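Local coordinates for uncharacterized NTF2-like protein (Mesorhizobium loti, PDB 3FH1) that is of unknown function but has the NTF2-like, SnoaL-type fold, in which a curved beta sheet and packed helices commonly form a ligand-binding pocket, at residues R80-E85 against R98-D103. Sequence-based numbering, arbitrary orientation.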
ATOM      1  N   ARG A  80       2.146  19.792  -2.587  0.50 25.23           N
ATOM      2  CA  ARG A  80       1.202  19.224  -3.542  0.50 23.58           C
ATOM      3  C   ARG A  80       1.407  17.714  -3.641  0.50 23.55           C
ATOM      4  O   ARG A  80       2.353  17.157  -3.083  0.50 21.49           O
ATOM      5  CB  ARG A  80       1.381  19.852  -4.934  0.50 25.52           C
ATOM      6  CG  ARG A  80       2.543  19.279  -5.769  0.50 23.74           C
ATOM      7  CD  ARG A  80       2.729  20.018  -7.092  0.50 25.64           C
ATOM      8  NE  ARG A  80       3.828  19.461  -7.882  0.50 29.31           N
ATOM      9  CZ  ARG A  80       5.109  19.845  -7.801  0.50 32.53           C
ATOM     10  NH1 ARG A  80       5.491  20.802  -6.959  0.50 30.96           N
ATOM     11  NH2 ARG A  80       6.022  19.257  -8.569  0.50 27.69           N
ATOM     12  N   PHE A  81       0.493  17.068  -4.345  1.00 21.37           N
ATOM     13  CA  PHE A  81       0.609  15.646  -4.650  1.00 22.25           C
ATOM     14  C   PHE A  81       0.477  15.405  -6.141  1.00 24.61           C
ATOM     15  O   PHE A  81      -0.369  16.022  -6.794  1.00 23.42           O
ATOM     16  CB  PHE A  81      -0.504  14.811  -3.988  1.00 24.51           C
ATOM     17  CG  PHE A  81      -0.425  14.722  -2.489  1.00 23.81           C
ATOM     18  CD1 PHE A  81      -0.975  15.701  -1.678  1.00 24.45           C
ATOM     19  CD2 PHE A  81       0.138  13.627  -1.877  1.00 24.99           C
ATOM     20  CE1 PHE A  81      -0.901  15.590  -0.266  1.00 24.40           C
ATOM     21  CE2 PHE A  81       0.200  13.527  -0.495  1.00 24.96           C
ATOM     22  CZ  PHE A  81      -0.346  14.535   0.299  1.00 26.93           C
ATOM     23  N   ASP A  82       1.305  14.499  -6.673  1.00 23.48           N
ATOM     24  CA  ASP A  82       1.071  13.912  -7.972  1.00 23.30           C
ATOM     25  C   ASP A  82       0.490  12.527  -7.725  1.00 23.19           C
ATOM     26  O   ASP A  82       0.970  11.769  -6.888  1.00 25.51           O
ATOM     27  CB  ASP A  82       2.351  13.727  -8.755  1.00 23.86           C
ATOM     28  CG  ASP A  82       3.044  15.016  -9.097  1.00 28.61           C
ATOM     29  OD1 ASP A  82       2.351  16.029  -9.272  1.00 30.30           O
ATOM     30  OD2 ASP A  82       4.281  15.000  -9.194  1.00 31.41           O
ATOM     31  N   LEU A  83      -0.573  12.212  -8.437  1.00 19.56           N
ATOM     32  CA  LEU A  83      -1.190  10.897  -8.380  1.00 22.02           C
ATOM     33  C   LEU A  83      -0.479   9.978  -9.360  1.00 23.22           C
ATOM     34  O   LEU A  83      -0.394  10.260 -10.571  1.00 25.93           O
ATOM     35  CB  LEU A  83      -2.655  10.972  -8.762  1.00 23.33           C
ATOM     36  CG  LEU A  83      -3.496  11.774  -7.764  1.00 31.32           C
ATOM     37  CD1 LEU A  83      -4.890  12.040  -8.301  1.00 34.22           C
ATOM     38  CD2 LEU A  83      -3.581  11.001  -6.426  1.00 33.62           C
ATOM     39  N   GLU A  84      -0.009   8.852  -8.844  1.00 19.84           N
ATOM     40  CA  GLU A  84       0.620   7.837  -9.669  1.00 19.96           C
ATOM     41  C   GLU A  84      -0.412   6.838 -10.189  1.00 21.84           C
ATOM     42  O   GLU A  84      -0.441   6.533 -11.389  1.00 25.08           O
ATOM     43  CB  GLU A  84       1.747   7.112  -8.935  1.00 21.02           C
ATOM     44  CG  GLU A  84       2.908   7.992  -8.614  1.00 19.86           C
ATOM     45  CD  GLU A  84       4.028   7.234  -7.873  1.00 22.61           C
ATOM     46  OE1 GLU A  84       3.787   6.084  -7.434  1.00 21.11           O
ATOM     47  OE2 GLU A  84       5.124   7.799  -7.739  1.00 21.90           O
ATOM     48  N   GLU A  85      -1.251   6.320  -9.304  1.00 22.84           N
ATOM     49  CA  GLU A  85      -2.253   5.342  -9.696  1.00 23.75           C
ATOM     50  C   GLU A  85      -3.272   5.188  -8.609  1.00 23.64           C
ATOM     51  O   GLU A  85      -2.902   5.023  -7.446  1.00 23.07           O
ATOM     52  CB  GLU A  85      -1.644   3.958  -9.940  1.00 21.88           C
ATOM     53  CG  GLU A  85      -2.653   2.948 -10.523  1.00 24.81           C
ATOM     54  CD  GLU A  85      -2.108   1.527 -10.456  1.00 32.78           C
ATOM     55  OE1 GLU A  85      -1.616   1.116  -9.392  1.00 53.04           O
ATOM     56  OE2 GLU A  85      -2.278   0.837 -11.423  1.00 41.51           O
ATOM     57  N   ARG A  98       3.068  10.846  -5.178  1.00 20.01           N
ATOM     58  CA  ARG A  98       4.312  11.522  -4.866  1.00 19.96           C
ATOM     59  C   ARG A  98       3.936  12.844  -4.198  1.00 20.99           C
ATOM     60  O   ARG A  98       3.160  13.638  -4.760  1.00 21.84           O
ATOM     61  CB  ARG A  98       5.143  11.782  -6.112  1.00 22.31           C
ATOM     62  CG  ARG A  98       6.397  12.565  -5.769  1.00 21.95           C
ATOM     63  CD  ARG A  98       7.285  12.806  -6.956  1.00 24.40           C
ATOM     64  NE  ARG A  98       7.711  11.614  -7.682  1.00 23.59           N
ATOM     65  CZ  ARG A  98       8.843  10.979  -7.410  1.00 22.39           C
ATOM     66  NH1 ARG A  98       9.633  11.402  -6.430  1.00 23.99           N
ATOM     67  NH2 ARG A  98       9.204   9.931  -8.127  1.00 25.12           N
ATOM     68  N   TYR A  99       4.439  13.032  -2.987  1.00 21.43           N
ATOM     69  CA  TYR A  99       4.193  14.260  -2.206  1.00 22.40           C
ATOM     70  C   TYR A  99       5.386  15.187  -2.353  1.00 23.71           C
ATOM     71  O   TYR A  99       6.538  14.776  -2.135  1.00 23.22           O
ATOM     72  CB  TYR A  99       4.001  13.871  -0.731  1.00 23.93           C
ATOM     73  CG  TYR A  99       3.821  15.043   0.204  1.00 24.50           C
ATOM     74  CD1 TYR A  99       2.758  15.878   0.069  1.00 23.74           C
ATOM     75  CD2 TYR A  99       4.709  15.266   1.269  1.00 27.14           C
ATOM     76  CE1 TYR A  99       2.556  16.940   0.927  1.00 26.02           C
ATOM     77  CE2 TYR A  99       4.534  16.356   2.142  1.00 29.21           C
ATOM     78  CZ  TYR A  99       3.437  17.179   1.973  1.00 31.59           C
ATOM     79  OH  TYR A  99       3.201  18.261   2.817  1.00 29.88           O
ATOM     80  N   TRP A 100       5.094  16.451  -2.683  1.00 23.28           N
ATOM     81  CA  TRP A 100       6.097  17.489  -2.837  1.00 23.04           C
ATOM     82  C   TRP A 100       6.002  18.415  -1.654  1.00 27.94           C
ATOM     83  O   TRP A 100       4.940  18.942  -1.345  1.00 26.72           O
ATOM     84  CB  TRP A 100       5.888  18.279  -4.126  1.00 25.02           C
ATOM     85  CG  TRP A 100       6.067  17.480  -5.343  1.00 22.56           C
ATOM     86  CD1 TRP A 100       5.123  16.728  -5.997  1.00 22.81           C
ATOM     87  CD2 TRP A 100       7.260  17.373  -6.108  1.00 27.05           C
ATOM     88  NE1 TRP A 100       5.676  16.153  -7.103  1.00 27.05           N
ATOM     89  CE2 TRP A 100       6.988  16.526  -7.193  1.00 22.76           C
ATOM     90  CE3 TRP A 100       8.544  17.895  -5.966  1.00 26.82           C
ATOM     91  CZ2 TRP A 100       7.947  16.204  -8.152  1.00 25.97           C
ATOM     92  CZ3 TRP A 100       9.492  17.562  -6.908  1.00 26.09           C
ATOM     93  CH2 TRP A 100       9.177  16.739  -8.000  1.00 27.10           C
HETATM   94  N   MSE A 101       7.145  18.598  -1.001  1.00 31.44           N
HETATM   95  CA  MSE A 101       7.259  19.387   0.218  1.00 34.64           C
HETATM   96  C   MSE A 101       7.686  20.813  -0.095  1.00 31.12           C
HETATM   97  O   MSE A 101       8.219  21.092  -1.163  1.00 29.73           O
HETATM   98  CB  MSE A 101       8.264  18.724   1.140  1.00 32.52           C
HETATM   99  CG  MSE A 101       7.712  17.518   1.837  1.00 40.56           C
HETATM  100 SE   MSE A 101       9.148  16.329   2.401  0.75 48.52          SE
HETATM  101  CE  MSE A 101       9.241  15.371   0.886  1.00 27.41           C
ATOM    102  N   ALA A 102       7.426  21.714   0.847  1.00 36.55           N
ATOM    103  CA  ALA A 102       7.752  23.133   0.670  1.00 38.20           C
ATOM    104  C   ALA A 102       9.227  23.375   0.406  1.00 39.12           C
ATOM    105  O   ALA A 102       9.561  24.334  -0.273  1.00 40.90           O
ATOM    106  CB  ALA A 102       7.271  23.950   1.864  1.00 38.78           C
ATOM    107  N   ASP A 103      10.102  22.500   0.910  1.00 39.39           N
ATOM    108  CA  ASP A 103      11.544  22.636   0.669  1.00 37.99           C
ATOM    109  C   ASP A 103      11.976  22.117  -0.681  1.00 37.04           C
ATOM    110  O   ASP A 103      13.164  22.072  -0.958  1.00 38.95           O
ATOM    111  CB  ASP A 103      12.364  21.923   1.742  1.00 37.04           C
ATOM    112  CG  ASP A 103      12.196  20.415   1.713  1.00 44.98           C
ATOM    113  OD1 ASP A 103      11.591  19.861   0.759  1.00 36.66           O
ATOM    114  OD2 ASP A 103      12.686  19.781   2.662  1.00 52.05           O
TER
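NE1 of W100 donates to OD2 of D82 at 2.8 Å in a nearly straight bond. The carboxylate oxygen lies near the indole plane, at its edge, whereas NE1 reaches OD2 from above the carboxylate plane. In the conformer described, the guanidinium of R80 lies flat on one face of the same indole: the planes differ by 13°, and CZ stands 3.5 Å from the centroid of the five-membered ring of W100, a stack with cation-pi geometry. CG of R80 lies between the backbone N and the carbonyl carbon (chi1 80°), and the chain then runs extended to NE, alongside W100; NE and OD1 of D82, on the same strand, form only a long salt bridge (4.0 Å). Without the indole, as with an alanine here, D82 is likely to lose its N-H donor and that R80 conformer its flat support. On the other face of the sheet F81 and Y99 form a non-hydrogen-bonded pair; CD1 of Y99 sits 3.4 Å from CZ of F81, ring planes at 41°. The F81 side chain is about 4 Å from a bound unidentified ligand, consistent with a pocket there. Paired backbone hydrogen bonds (W100 N to R80 O, 2.9 Å) join R80 to W100 and likewise D82 to R98, the antiparallel ladder of a beta hairpin. NH2 of R98 forms a salt bridge with D56 of the second subunit. Strand 80-89 lies between strands 9-11 and 92-100, strand 106-116 flanks 92-100, and helix 16-31 meets L83.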